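Local structure of beta-xylanase (Caldicellulosiruptor kristjanssonii, 7NWN) at residues Asp38-Asn41 and Asn42-Trp45. The protein probably binds carbohydrate through a calcium-containing family 9 carbohydrate-binding module of a multimodular, heat-stable xylanase-glucuronoyl esterase. Numbering follows the deposited sequence.
Sequences DIWN and NVEW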
ATOM      1  N   ASP A  38     -15.651  -2.826   9.318  1.00 28.89           N
ATOM      2  CA  ASP A  38     -15.571  -2.893  10.772  1.00 30.80           C
ATOM      3  C   ASP A  38     -14.197  -3.448  11.206  1.00 28.63           C
ATOM      4  O   ASP A  38     -13.518  -2.879  12.070  1.00 30.12           O
ATOM      5  CB  ASP A  38     -16.724  -3.795  11.281  1.00 31.48           C
ATOM      6  CG  ASP A  38     -16.532  -4.290  12.718  1.00 36.12           C
ATOM      7  OD1 ASP A  38     -16.223  -3.465  13.564  1.00 37.97           O
ATOM      8  OD2 ASP A  38     -16.666  -5.543  12.977  1.00 35.33           O
ATOM      9  N   ILE A  39     -13.716  -4.506  10.553  1.00 26.52           N
ATOM     10  CA  ILE A  39     -12.468  -5.129  10.999  1.00 31.11           C
ATOM     11  C   ILE A  39     -11.235  -4.225  10.832  1.00 34.76           C
ATOM     12  O   ILE A  39     -10.243  -4.448  11.544  1.00 32.72           O
ATOM     13  CB  ILE A  39     -12.209  -6.485  10.343  1.00 28.60           C
ATOM     14  CG1 ILE A  39     -12.027  -6.407   8.816  1.00 27.90           C
ATOM     15  CG2 ILE A  39     -13.268  -7.524  10.790  1.00 32.60           C
ATOM     16  CD1 ILE A  39     -11.590  -7.768   8.218  1.00 28.91           C
ATOM     17  N   TRP A  40     -11.278  -3.239   9.912  1.00 30.61           N
ATOM     18  CA  TRP A  40     -10.141  -2.344   9.780  1.00 32.22           C
ATOM     19  C   TRP A  40      -9.995  -1.497  11.043  1.00 34.11           C
ATOM     20  O   TRP A  40      -8.882  -1.073  11.355  1.00 38.02           O
ATOM     21  CB  TRP A  40     -10.263  -1.369   8.584  1.00 32.75           C
ATOM     22  CG  TRP A  40      -9.911  -1.927   7.238  1.00 32.29           C
ATOM     23  CD1 TRP A  40     -10.782  -2.048   6.198  1.00 27.62           C
ATOM     24  CD2 TRP A  40      -8.625  -2.378   6.764  1.00 30.86           C
ATOM     25  NE1 TRP A  40     -10.144  -2.530   5.090  1.00 31.82           N
ATOM     26  CE2 TRP A  40      -8.813  -2.732   5.404  1.00 32.44           C
ATOM     27  CE3 TRP A  40      -7.334  -2.446   7.324  1.00 32.27           C
ATOM     28  CZ2 TRP A  40      -7.758  -3.161   4.598  1.00 28.97           C
ATOM     29  CZ3 TRP A  40      -6.293  -2.912   6.542  1.00 29.99           C
ATOM     30  CH2 TRP A  40      -6.516  -3.275   5.212  1.00 31.41           C
ATOM     31  N   ASN A  41     -11.105  -1.215  11.736  1.00 32.89           N
ATOM     32  CA  ASN A  41     -11.055  -0.421  12.973  1.00 35.90           C
ATOM     33  C   ASN A  41     -10.286  -1.118  14.103  1.00 37.63           C
ATOM     34  O   ASN A  41      -9.888  -0.454  15.049  1.00 42.91           O
ATOM     35  CB  ASN A  41     -12.440   0.091  13.426  1.00 34.66           C
ATOM     36  CG  ASN A  41     -13.119   0.871  12.318  1.00 37.10           C
ATOM     37  OD1 ASN A  41     -12.486   1.668  11.640  1.00 46.17           O
ATOM     38  ND2 ASN A  41     -14.402   0.666  12.101  1.00 38.93           N
ATOM     39  N   ASN A  42     -10.001  -2.415  13.982  1.00 38.79           N
ATOM     40  CA  ASN A  42      -9.259  -3.166  14.991  1.00 45.90           C
ATOM     41  C   ASN A  42      -7.739  -3.132  14.774  1.00 51.05           C
ATOM     42  O   ASN A  42      -7.024  -3.783  15.529  1.00 53.05           O
ATOM     43  CB  ASN A  42      -9.705  -4.636  15.095  1.00 44.89           C
ATOM     44  CG  ASN A  42      -9.997  -4.975  16.549  1.00 60.96           C
ATOM     45  OD1 ASN A  42     -10.755  -4.246  17.175  1.00 56.29           O
ATOM     46  ND2 ASN A  42      -9.340  -5.974  17.144  1.00 63.24           N
ATOM     47  N   VAL A  43      -7.243  -2.461  13.714  1.00 43.70           N
ATOM     48  CA  VAL A  43      -5.803  -2.359  13.488  1.00 42.81           C
ATOM     49  C   VAL A  43      -5.444  -0.873  13.438  1.00 45.65           C
ATOM     50  O   VAL A  43      -6.312  -0.006  13.278  1.00 39.25           O
ATOM     51  CB  VAL A  43      -5.332  -3.119  12.241  1.00 49.06           C
ATOM     52  CG1 VAL A  43      -5.903  -4.530  12.160  1.00 49.65           C
ATOM     53  CG2 VAL A  43      -5.665  -2.369  10.984  1.00 40.21           C
ATOM     54  N   GLU A  44      -4.151  -0.596  13.563  1.00 37.95           N
ATOM     55  CA  GLU A  44      -3.657   0.759  13.775  1.00 41.79           C
ATOM     56  C   GLU A  44      -3.241   1.387  12.434  1.00 33.63           C
ATOM     57  O   GLU A  44      -2.725   0.700  11.530  1.00 35.65           O
ATOM     58  CB  GLU A  44      -2.528   0.632  14.805  1.00 47.18           C
ATOM     59  CG  GLU A  44      -1.474   1.714  14.743  1.00 75.83           C
ATOM     60  CD  GLU A  44      -0.145   1.349  15.400  1.00 97.27           C
ATOM     61  OE1 GLU A  44       0.880   1.209  14.654  1.00 90.96           O
ATOM     62  OE2 GLU A  44      -0.130   1.206  16.656  1.00 80.33           O
ATOM     63  N   TRP A  45      -3.438   2.704  12.360  1.00 36.95           N
ATOM     64  CA  TRP A  45      -2.910   3.537  11.272  1.00 42.95           C
ATOM     65  C   TRP A  45      -1.377   3.596  11.320  1.00 39.11           C
ATOM     66  O   TRP A  45      -0.778   3.702  12.371  1.00 43.80           O
ATOM     67  CB  TRP A  45      -3.494   4.958  11.350  1.00 38.70           C
ATOM     68  CG  TRP A  45      -4.948   5.107  11.008  1.00 42.30           C
ATOM     69  CD1 TRP A  45      -5.935   5.528  11.858  1.00 38.00           C
ATOM     70  CD2 TRP A  45      -5.562   4.965   9.699  1.00 36.22           C
ATOM     71  NE1 TRP A  45      -7.131   5.587  11.183  1.00 39.37           N
ATOM     72  CE2 TRP A  45      -6.939   5.255   9.862  1.00 39.91           C
ATOM     73  CE3 TRP A  45      -5.105   4.596   8.427  1.00 35.27           C
ATOM     74  CZ2 TRP A  45      -7.839   5.210   8.796  1.00 34.93           C
ATOM     75  CZ3 TRP A  45      -5.996   4.516   7.369  1.00 37.95           C
ATOM     76  CH2 TRP A  45      -7.340   4.837   7.563  1.00 35.99           C
TER
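Asn42 N donates to Ile39 O at 3.2 Å and Val43 N to Trp40 O, also at 3.2 Å, two backbone bonds that, with Asn41 N to Asp38 O, wind Asp38-Val43 into a tight turn with successive i to i+3 bonds, while at Val43 itself the backbone is extended and the chain heads toward strand 50-51.

The side-chain contact lies on the inner flank of this turn. Val43 meets Trp40 with one methyl: CG2 comes to the edge of the indole, near its plane, 4.0 Å from CE3 on the six-membered ring. With chi1 of -47° setting CG1 beside the backbone N, CG2 falls between N and the carbonyl carbon and lies 3.5 Å from Trp40 O. A compact beta-branched residue suits this corner, where it can touch both the ring and the turn. Tryptophan supplies a broad apolar surface, which packs inward on Met64, Tyr71 and Leu73 of the neighbouring strands, yet keeps a polar N-H on its five-membered ring. On the outer side, Asn42 lays its CB 3.6 Å from Ile39 O; a polar amide, able to hydrogen-bond with water, suits this exposed site.

The donor of the buried indole is satisfied: NE1 bonds to Glu147 OE2, and Glu147 is itself a calcium ligand, making Trp40 a second-shell residue of that metal site. Trp40 O, besides receiving Val43 N, accepts a bond from Lys62 NZ. Apolar packing and paired polar groups thus tie this surface turn of the family 9 module both to strand 58-66 and to the calcium site.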